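Local coordinates for protein D-ribulose-5-phosphate 3-epimerase, putative (Plasmodium falciparum, PDB 1TQX) that probably catalyses the interconversion of D-ribulose 5-phosphate and D-xylulose 5-phosphate, using one bound divalent metal ion such as zinc, at residues A[52-56]-A[82-86]; A[88-94]-A[116-122]; A[156-161]-A[186-190]. All blocks are in the same frame, centred on the assembly; numbering follows the deposited sequence.

Interaction 1: A[52-56]-A[82-86]; sequences PPVIN and LLKTS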
loop_
_atom_site.group_PDB
_atom_site.type_symbol
_atom_site.label_atom_id
_atom_site.label_comp_id
_atom_site.label_asym_id
_atom_site.label_seq_id
_atom_site.Cartn_x
_atom_site.Cartn_y
_atom_site.Cartn_z
ATOM N N PRO A 52 0.030 13.857 -7.840
ATOM C CA PRO A 52 -0.195 14.828 -6.765
ATOM C C PRO A 52 -1.350 15.804 -6.976
ATOM O O PRO A 52 -2.113 16.059 -6.048
ATOM C CB PRO A 52 1.157 15.526 -6.654
ATOM C CG PRO A 52 2.108 14.399 -6.905
ATOM C CD PRO A 52 1.474 13.752 -8.140
ATOM N N PRO A 53 -1.497 16.367 -8.189
ATOM C CA PRO A 53 -2.609 17.306 -8.400
ATOM C C PRO A 53 -3.967 16.685 -8.067
ATOM O O PRO A 53 -4.836 17.335 -7.484
ATOM C CB PRO A 53 -2.487 17.657 -9.877
ATOM C CG PRO A 53 -1.007 17.595 -10.110
ATOM C CD PRO A 53 -0.614 16.325 -9.370
ATOM N N VAL A 54 -4.140 15.422 -8.442
ATOM C CA VAL A 54 -5.393 14.729 -8.180
ATOM C C VAL A 54 -5.527 14.402 -6.694
ATOM O O VAL A 54 -6.573 14.635 -6.088
ATOM C CB VAL A 54 -5.480 13.423 -8.997
ATOM C CG1 VAL A 54 -6.780 12.697 -8.691
ATOM C CG2 VAL A 54 -5.386 13.741 -10.484
ATOM N N ILE A 55 -4.461 13.866 -6.109
ATOM C CA ILE A 55 -4.471 13.512 -4.691
ATOM C C ILE A 55 -4.645 14.733 -3.782
ATOM O O ILE A 55 -5.379 14.681 -2.793
ATOM C CB ILE A 55 -3.169 12.761 -4.311
ATOM C CG1 ILE A 55 -3.126 11.417 -5.054
ATOM C CG2 ILE A 55 -3.085 12.579 -2.794
ATOM C CD1 ILE A 55 -1.783 10.694 -4.967
ATOM N N ASN A 56 -3.965 15.828 -4.111
ATOM C CA ASN A 56 -4.067 17.046 -3.306
ATOM C C ASN A 56 -5.485 17.616 -3.332
ATOM O O ASN A 56 -5.957 18.167 -2.332
ATOM C CB ASN A 56 -3.061 18.099 -3.800
ATOM C CG ASN A 56 -1.620 17.720 -3.488
ATOM O OD1 ASN A 56 -0.681 18.233 -4.104
ATOM N ND2 ASN A 56 -1.439 16.821 -2.527
ATOM N N LEU A 82 5.440 17.360 -2.995
ATOM C CA LEU A 82 4.148 17.528 -3.650
ATOM C C LEU A 82 2.997 16.816 -2.936
ATOM O O LEU A 82 1.837 16.966 -3.324
ATOM C CB LEU A 82 4.231 17.004 -5.089
ATOM C CG LEU A 82 5.383 17.526 -5.957
ATOM C CD1 LEU A 82 5.394 16.795 -7.300
ATOM C CD2 LEU A 82 5.228 19.024 -6.170
ATOM N N LEU A 83 3.303 16.051 -1.893
ATOM C CA LEU A 83 2.262 15.300 -1.193
ATOM C C LEU A 83 2.313 15.481 0.323
ATOM O O LEU A 83 2.085 14.532 1.085
ATOM C CB LEU A 83 2.391 13.812 -1.553
ATOM C CG LEU A 83 2.164 13.456 -3.035
ATOM C CD1 LEU A 83 2.746 12.079 -3.337
ATOM C CD2 LEU A 83 0.661 13.504 -3.347
ATOM N N LYS A 84 2.602 16.702 0.756
ATOM C CA LYS A 84 2.698 16.999 2.184
ATOM C C LYS A 84 1.408 16.754 2.963
ATOM O O LYS A 84 1.458 16.511 4.168
ATOM C CB LYS A 84 3.121 18.458 2.406
ATOM C CG LYS A 84 4.506 18.834 1.878
ATOM C CD LYS A 84 4.846 20.269 2.307
ATOM C CE LYS A 84 6.126 20.782 1.681
ATOM N NZ LYS A 84 5.970 21.116 0.232
ATOM N N THR A 85 0.257 16.829 2.297
ATOM C CA THR A 85 -1.002 16.621 3.002
ATOM C C THR A 85 -1.427 15.155 3.108
ATOM O O THR A 85 -2.445 14.863 3.729
ATOM C CB THR A 85 -2.169 17.431 2.368
ATOM O OG1 THR A 85 -2.390 16.989 1.021
ATOM C CG2 THR A 85 -1.849 18.932 2.376
ATOM N N SER A 86 -0.659 14.244 2.510
ATOM C CA SER A 86 -0.982 12.818 2.596
ATOM C C SER A 86 -0.508 12.265 3.943
ATOM O O SER A 86 -0.016 13.024 4.781
ATOM C CB SER A 86 -0.339 12.051 1.434
ATOM O OG SER A 86 -1.036 12.317 0.223
HETATM O O HOH W 1 -4.192 18.718 -0.206
#

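Interaction 2: A[88-94]-A[116-122]; sequences QLTFHFE and WCGISIK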
loop_
_atom_site.group_PDB
_atom_site.type_symbol
_atom_site.label_atom_id
_atom_site.label_comp_id
_atom_site.label_asym_id
_atom_site.label_seq_id
_atom_site.Cartn_x
_atom_site.Cartn_y
_atom_site.Cartn_z
ATOM N N GLN A 88 1.011 8.601 4.322
ATOM C CA GLN A 88 2.146 7.712 4.141
ATOM C C GLN A 88 2.554 7.700 2.688
ATOM O O GLN A 88 1.702 7.685 1.797
ATOM C CB GLN A 88 1.836 6.273 4.568
ATOM C CG GLN A 88 2.963 5.304 4.199
ATOM C CD GLN A 88 2.804 3.927 4.824
ATOM O OE1 GLN A 88 3.465 3.602 5.805
ATOM N NE2 GLN A 88 1.917 3.116 4.259
ATOM N N LEU A 89 3.861 7.724 2.455
ATOM C CA LEU A 89 4.403 7.666 1.109
ATOM C C LEU A 89 5.221 6.387 1.045
ATOM O O LEU A 89 6.135 6.179 1.849
ATOM C CB LEU A 89 5.303 8.874 0.816
ATOM C CG LEU A 89 4.674 10.270 0.876
ATOM C CD1 LEU A 89 5.707 11.299 0.375
ATOM C CD2 LEU A 89 3.406 10.333 0.024
ATOM N N THR A 90 4.874 5.519 0.102
ATOM C CA THR A 90 5.571 4.249 -0.068
ATOM C C THR A 90 6.300 4.246 -1.406
ATOM O O THR A 90 5.674 4.389 -2.458
ATOM C CB THR A 90 4.569 3.065 -0.030
ATOM O OG1 THR A 90 3.948 3.013 1.259
ATOM C CG2 THR A 90 5.277 1.736 -0.305
ATOM N N PHE A 91 7.622 4.101 -1.371
ATOM C CA PHE A 91 8.390 4.076 -2.610
ATOM C C PHE A 91 8.942 2.677 -2.840
ATOM O O PHE A 91 8.941 1.847 -1.927
ATOM C CB PHE A 91 9.529 5.114 -2.567
ATOM C CG PHE A 91 10.577 4.842 -1.524
ATOM C CD1 PHE A 91 11.674 4.032 -1.811
ATOM C CD2 PHE A 91 10.482 5.418 -0.259
ATOM C CE1 PHE A 91 12.666 3.801 -0.852
ATOM C CE2 PHE A 91 11.471 5.190 0.706
ATOM C CZ PHE A 91 12.562 4.380 0.405
ATOM N N HIS A 92 9.396 2.408 -4.062
ATOM C CA HIS A 92 9.934 1.095 -4.388
ATOM C C HIS A 92 11.432 0.953 -4.183
ATOM O O HIS A 92 12.213 1.813 -4.577
ATOM C CB HIS A 92 9.570 0.718 -5.829
ATOM C CG HIS A 92 8.260 0.002 -5.943
ATOM N ND1 HIS A 92 8.151 -1.368 -5.814
ATOM C CD2 HIS A 92 6.996 0.470 -6.067
ATOM C CE1 HIS A 92 6.876 -1.710 -5.845
ATOM N NE2 HIS A 92 6.153 -0.613 -5.995
ATOM N N PHE A 93 11.810 -0.153 -3.549
ATOM C CA PHE A 93 13.206 -0.485 -3.287
ATOM C C PHE A 93 13.919 -0.476 -4.639
ATOM O O PHE A 93 15.047 0.006 -4.758
ATOM C CB PHE A 93 13.260 -1.879 -2.636
ATOM C CG PHE A 93 14.646 -2.361 -2.264
ATOM C CD1 PHE A 93 15.461 -1.628 -1.406
ATOM C CD2 PHE A 93 15.098 -3.601 -2.713
ATOM C CE1 PHE A 93 16.704 -2.130 -0.996
ATOM C CE2 PHE A 93 16.337 -4.107 -2.307
ATOM C CZ PHE A 93 17.136 -3.369 -1.446
ATOM N N GLU A 94 13.236 -0.990 -5.662
ATOM C CA GLU A 94 13.804 -1.063 -7.006
ATOM C C GLU A 94 13.969 0.291 -7.685
ATOM O O GLU A 94 14.831 0.452 -8.550
ATOM C CB GLU A 94 12.953 -1.973 -7.904
ATOM C CG GLU A 94 12.747 -3.387 -7.360
ATOM C CD GLU A 94 11.577 -3.475 -6.401
ATOM O OE1 GLU A 94 10.966 -2.426 -6.117
ATOM O OE2 GLU A 94 11.261 -4.590 -5.932
ATOM N N TRP A 116 4.424 8.950 7.359
ATOM C CA TRP A 116 4.811 7.560 7.562
ATOM C C TRP A 116 5.583 7.197 6.298
ATOM O O TRP A 116 5.321 7.758 5.230
ATOM C CB TRP A 116 3.575 6.668 7.667
ATOM C CG TRP A 116 3.056 6.488 9.060
ATOM C CD1 TRP A 116 3.155 7.368 10.096
ATOM C CD2 TRP A 116 2.327 5.358 9.558
ATOM N NE1 TRP A 116 2.534 6.857 11.214
ATOM C CE2 TRP A 116 2.017 5.625 10.909
ATOM C CE3 TRP A 116 1.905 4.146 8.992
ATOM C CZ2 TRP A 116 1.299 4.722 11.707
ATOM C CZ3 TRP A 116 1.191 3.246 9.784
ATOM C CH2 TRP A 116 0.897 3.541 11.129
ATOM N N CYS A 117 6.539 6.279 6.407
ATOM C CA CYS A 117 7.306 5.864 5.240
ATOM C C CYS A 117 7.154 4.373 4.979
ATOM O O CYS A 117 7.334 3.543 5.874
ATOM C CB CYS A 117 8.796 6.191 5.402
ATOM S SG CYS A 117 9.834 5.563 4.030
ATOM N N GLY A 118 6.799 4.045 3.746
ATOM C CA GLY A 118 6.659 2.656 3.376
ATOM C C GLY A 118 7.651 2.337 2.275
ATOM O O GLY A 118 8.097 3.231 1.554
ATOM N N ILE A 119 8.025 1.070 2.161
ATOM C CA ILE A 119 8.931 0.660 1.099
ATOM C C ILE A 119 8.328 -0.608 0.508
ATOM O O ILE A 119 7.863 -1.485 1.239
ATOM C CB ILE A 119 10.375 0.402 1.617
ATOM C CG1 ILE A 119 11.323 0.249 0.423
ATOM C CG2 ILE A 119 10.425 -0.852 2.491
ATOM C CD1 ILE A 119 12.802 0.230 0.798
ATOM N N SER A 120 8.312 -0.689 -0.817
ATOM C CA SER A 120 7.733 -1.841 -1.484
ATOM C C SER A 120 8.741 -2.645 -2.302
ATOM O O SER A 120 9.743 -2.108 -2.783
ATOM C CB SER A 120 6.584 -1.384 -2.393
ATOM O OG SER A 120 5.934 -2.488 -3.007
ATOM N N ILE A 121 8.462 -3.941 -2.431
ATOM C CA ILE A 121 9.288 -4.854 -3.212
ATOM C C ILE A 121 8.392 -5.646 -4.163
ATOM O O ILE A 121 7.310 -6.097 -3.782
ATOM C CB ILE A 121 10.069 -5.866 -2.324
ATOM C CG1 ILE A 121 9.135 -6.483 -1.279
ATOM C CG2 ILE A 121 11.279 -5.190 -1.695
ATOM C CD1 ILE A 121 9.792 -7.558 -0.426
ATOM N N LYS A 122 8.850 -5.805 -5.401
ATOM C CA LYS A 122 8.105 -6.545 -6.408
ATOM C C LYS A 122 8.293 -8.055 -6.201
ATOM O O LYS A 122 9.194 -8.486 -5.481
ATOM C CB LYS A 122 8.557 -6.110 -7.806
ATOM C CG LYS A 122 8.307 -4.623 -8.066
ATOM C CD LYS A 122 8.418 -4.237 -9.537
ATOM C CE LYS A 122 9.846 -4.284 -10.045
ATOM N NZ LYS A 122 9.939 -3.903 -11.492
#

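Interaction 3: A[156-161]-A[186-190]; sequences FMHDMM and TTEIS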
loop_
_atom_site.group_PDB
_atom_site.type_symbol
_atom_site.label_atom_id
_atom_site.label_comp_id
_atom_site.label_asym_id
_atom_site.label_seq_id
_atom_site.Cartn_x
_atom_site.Cartn_y
_atom_site.Cartn_z
ATOM N N PHE A 156 -3.683 -13.406 -7.181
ATOM C CA PHE A 156 -2.850 -13.429 -5.980
ATOM C C PHE A 156 -1.761 -14.501 -6.087
ATOM O O PHE A 156 -2.050 -15.658 -6.399
ATOM C CB PHE A 156 -3.757 -13.718 -4.777
ATOM C CG PHE A 156 -3.041 -13.834 -3.458
ATOM C CD1 PHE A 156 -2.660 -12.697 -2.751
ATOM C CD2 PHE A 156 -2.804 -15.085 -2.891
ATOM C CE1 PHE A 156 -2.061 -12.805 -1.496
ATOM C CE2 PHE A 156 -2.208 -15.203 -1.638
ATOM C CZ PHE A 156 -1.837 -14.061 -0.940
ATOM N N MET A 157 -0.515 -14.113 -5.828
ATOM C CA MET A 157 0.604 -15.049 -5.876
ATOM C C MET A 157 0.840 -15.613 -4.481
ATOM O O MET A 157 1.436 -14.955 -3.628
ATOM C CB MET A 157 1.867 -14.344 -6.370
ATOM C CG MET A 157 1.774 -13.848 -7.796
ATOM S SD MET A 157 3.177 -12.808 -8.256
ATOM C CE MET A 157 4.515 -14.021 -8.248
ATOM N N HIS A 158 0.369 -16.835 -4.256
ATOM C CA HIS A 158 0.513 -17.476 -2.955
ATOM C C HIS A 158 1.973 -17.689 -2.557
ATOM O O HIS A 158 2.290 -17.776 -1.372
ATOM C CB HIS A 158 -0.230 -18.818 -2.955
ATOM C CG HIS A 158 -0.406 -19.416 -1.593
ATOM N ND1 HIS A 158 0.657 -19.809 -0.805
ATOM C CD2 HIS A 158 -1.524 -19.692 -0.879
ATOM C CE1 HIS A 158 0.201 -20.300 0.334
ATOM N NE2 HIS A 158 -1.119 -20.239 0.315
ATOM N N ASP A 159 2.863 -17.762 -3.542
ATOM C CA ASP A 159 4.275 -17.979 -3.255
ATOM C C ASP A 159 4.978 -16.766 -2.635
ATOM O O ASP A 159 6.165 -16.824 -2.323
ATOM C CB ASP A 159 5.004 -18.432 -4.526
ATOM C CG ASP A 159 5.038 -17.363 -5.600
ATOM O OD1 ASP A 159 4.072 -16.577 -5.705
ATOM O OD2 ASP A 159 6.031 -17.325 -6.359
ATOM N N MET A 160 4.244 -15.673 -2.446
ATOM C CA MET A 160 4.816 -14.475 -1.831
ATOM C C MET A 160 4.619 -14.515 -0.317
ATOM O O MET A 160 5.161 -13.678 0.407
ATOM C CB MET A 160 4.152 -13.210 -2.398
ATOM C CG MET A 160 4.475 -12.932 -3.858
ATOM S SD MET A 160 6.218 -12.547 -4.102
ATOM C CE MET A 160 6.895 -14.146 -4.641
ATOM N N MET A 161 3.855 -15.492 0.166
ATOM C CA MET A 161 3.594 -15.583 1.598
ATOM C C MET A 161 4.843 -15.819 2.437
ATOM O O MET A 161 4.867 -15.496 3.624
ATOM C CB MET A 161 2.552 -16.667 1.885
ATOM C CG MET A 161 1.166 -16.329 1.363
ATOM S SD MET A 161 0.577 -14.712 1.931
ATOM C CE MET A 161 1.112 -13.658 0.568
ATOM N N THR A 186 -7.911 -14.760 0.080
ATOM C CA THR A 186 -6.482 -14.459 0.106
ATOM C C THR A 186 -6.121 -13.483 1.226
ATOM O O THR A 186 -4.949 -13.348 1.585
ATOM C CB THR A 186 -5.969 -13.940 -1.259
ATOM O OG1 THR A 186 -6.674 -12.751 -1.631
ATOM C CG2 THR A 186 -6.178 -15.012 -2.335
ATOM N N THR A 187 -7.123 -12.809 1.784
ATOM C CA THR A 187 -6.868 -11.906 2.899
ATOM C C THR A 187 -6.625 -12.797 4.120
ATOM O O THR A 187 -5.711 -12.554 4.912
ATOM C CB THR A 187 -8.068 -10.967 3.175
ATOM O OG1 THR A 187 -8.143 -9.959 2.156
ATOM C CG2 THR A 187 -7.915 -10.292 4.528
ATOM N N GLU A 188 -7.441 -13.839 4.264
ATOM C CA GLU A 188 -7.285 -14.759 5.387
ATOM C C GLU A 188 -5.916 -15.422 5.296
ATOM O O GLU A 188 -5.225 -15.572 6.299
ATOM C CB GLU A 188 -8.377 -15.834 5.379
ATOM C CG GLU A 188 -8.368 -16.696 6.647
ATOM C CD GLU A 188 -9.501 -17.714 6.708
ATOM O OE1 GLU A 188 -9.604 -18.419 7.737
ATOM O OE2 GLU A 188 -10.280 -17.815 5.737
ATOM N N ILE A 189 -5.529 -15.819 4.090
ATOM C CA ILE A 189 -4.230 -16.446 3.889
ATOM C C ILE A 189 -3.104 -15.472 4.241
ATOM O O ILE A 189 -2.148 -15.837 4.929
ATOM C CB ILE A 189 -4.047 -16.895 2.426
ATOM C CG1 ILE A 189 -4.969 -18.080 2.121
ATOM C CG2 ILE A 189 -2.587 -17.259 2.172
ATOM C CD1 ILE A 189 -4.930 -18.522 0.667
ATOM N N SER A 190 -3.215 -14.235 3.763
ATOM C CA SER A 190 -2.185 -13.238 4.037
ATOM C C SER A 190 -2.057 -12.946 5.528
ATOM O O SER A 190 -0.950 -12.862 6.057
ATOM C CB SER A 190 -2.482 -11.948 3.267
ATOM O OG SER A 190 -2.352 -12.159 1.870
#

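Interaction 1: A[52-56]-A[82-86]
A small, partly buried apolar contact joins the start of helix 52-58 to the loop that leads into strand 88-92, on the outer layer of the barrel. L83 carries most of it from the loop side. Its CD2 methyl reaches the helix between P52 and I55, lying 3.8 Å from P52 CA and 3.9 Å from I55 CG2. L82 CB meets the proline ring at CB and CG, 3.8 Å from P52 CB. On the inner side I55 turns its CG2 branch to the loop; this methyl stands anti to the backbone N (chi1 -65° for the CG1 branch) and comes within 3.7 Å of S86 OG. T85 joins through a water: the water donates to N56 O at 2.8 Å and is hydrogen-bonded to T85 OG1 at 2.8 Å, bridging a helix carbonyl to the turn. The loop is shaped by a type I beta turn from L83 to S86, closed by the bond from S86 N to L83 O, 3.1 Å long. I55 and S86 both also rest on F67 and V69 of strand 66-72, so the contact belongs to the outer layer of a TIM barrel, where a helix and a connecting loop cover that strand.

Interaction 2: A[88-94]-A[116-122]
The H92 ring carries S120 CB over one face, 3.7 Å from its centroid, while E94 OE1 lies at its edge in the ring plane and accepts from ND1 at 3.0 Å. At the other end of the strands, the edge of the W116 ring meets Q88 OE1 in plane, 3.6 Å from CE3; the Q88 amide is held from both ends, OE1 by T141 and NE2 by D68. The F91 ring is met obliquely by C117 SG, 3.7 Å from CE2, and by I119 CD1. F91 CG sits between the backbone N and the carbonyl carbon (chi1 65°), which brings the ring in over the neighbouring strand, and I119 CD1 also touches F93 CD1. The strands themselves run parallel and are laced by five backbone bonds in register, from L89 N to W116 O at one end to F93 N to S120 O at the other. G118 faces T90, whose OG1 lies 3.5 Å from G118 CA. Beyond the strands E94 takes over: bent at chi2 (85°), it receives K122 N on OE2 at 2.8 Å, nearly straight at 174°, and T125 shares that oxygen. One carboxylate thus grips both the H92 ring and the following loop. H92 NE2 in turn is bonded to NE2 of the zinc ligand H70, and S120 OG to L143 O. Two adjacent parallel strands joined through helix 100-111 form a right-handed beta-alpha-beta unit of the TIM barrel, with H92, at the C-terminal end of strand 88-92, in the second shell of the metal at the catalytic end.

Interaction 3: A[156-161]-A[186-190]
F156 lays one face of its ring over T186, whose CB stands 3.7 Å from the ring centroid and only 11° off the normal, a CH-pi contact centred on the ring. T186 CG2 is closer still to the rim, 3.4 Å from F156 CD2. With its CG anti to the backbone N (chi1 178°), the phenyl group extends across to the helix, and its far end, CZ, comes within 3.4 Å of S190 OG. That hydroxyl is turned back along the helix and donates to T186 O at 2.9 Å, a carbonyl that also accepts from S190 N and so holds two donors. One turn on from T186, I189 faces H158 of the loop and M161 at the start of helix 161-170: its CG2 lies 3.8 Å from H158 NE2 and 4.0 Å from M161 CG. M161, bent at chi2 and chi3, reaches across so that SD lies 3.8 Å from S190 CA. T186 OG1 bonds to N183 N and G181 O, and G181 is predicted to bind substrate. The contact therefore packs the loop after strand 141-145 and the start of helix 161-170 against helix 184-193, beside G181 of the probable substrate site of an epimerase TIM barrel.

In the fold
From the N terminus, interaction 1 joins helix 52-58 to the loop before strand 88-92, closing a loop that holds strand 66-72. Interaction 2 follows at once, pairing that next strand with 116-121 around helix 100-111, and the two touch where L83 CD1 packs on L89 CD2, 3.8 Å apart. Interaction 3 closes last, bringing the loop and first residue of helix 161-170 to helix 184-193, enclosing the rest of that helix and strand 175-179. The three are in series, none nested or crossed. Interactions 1 and 3 lie on opposite sides of the chain's centre, their centres about 31 Å apart, so they tie separate parts of the outer layer; interaction 2 belongs to the barrel wall.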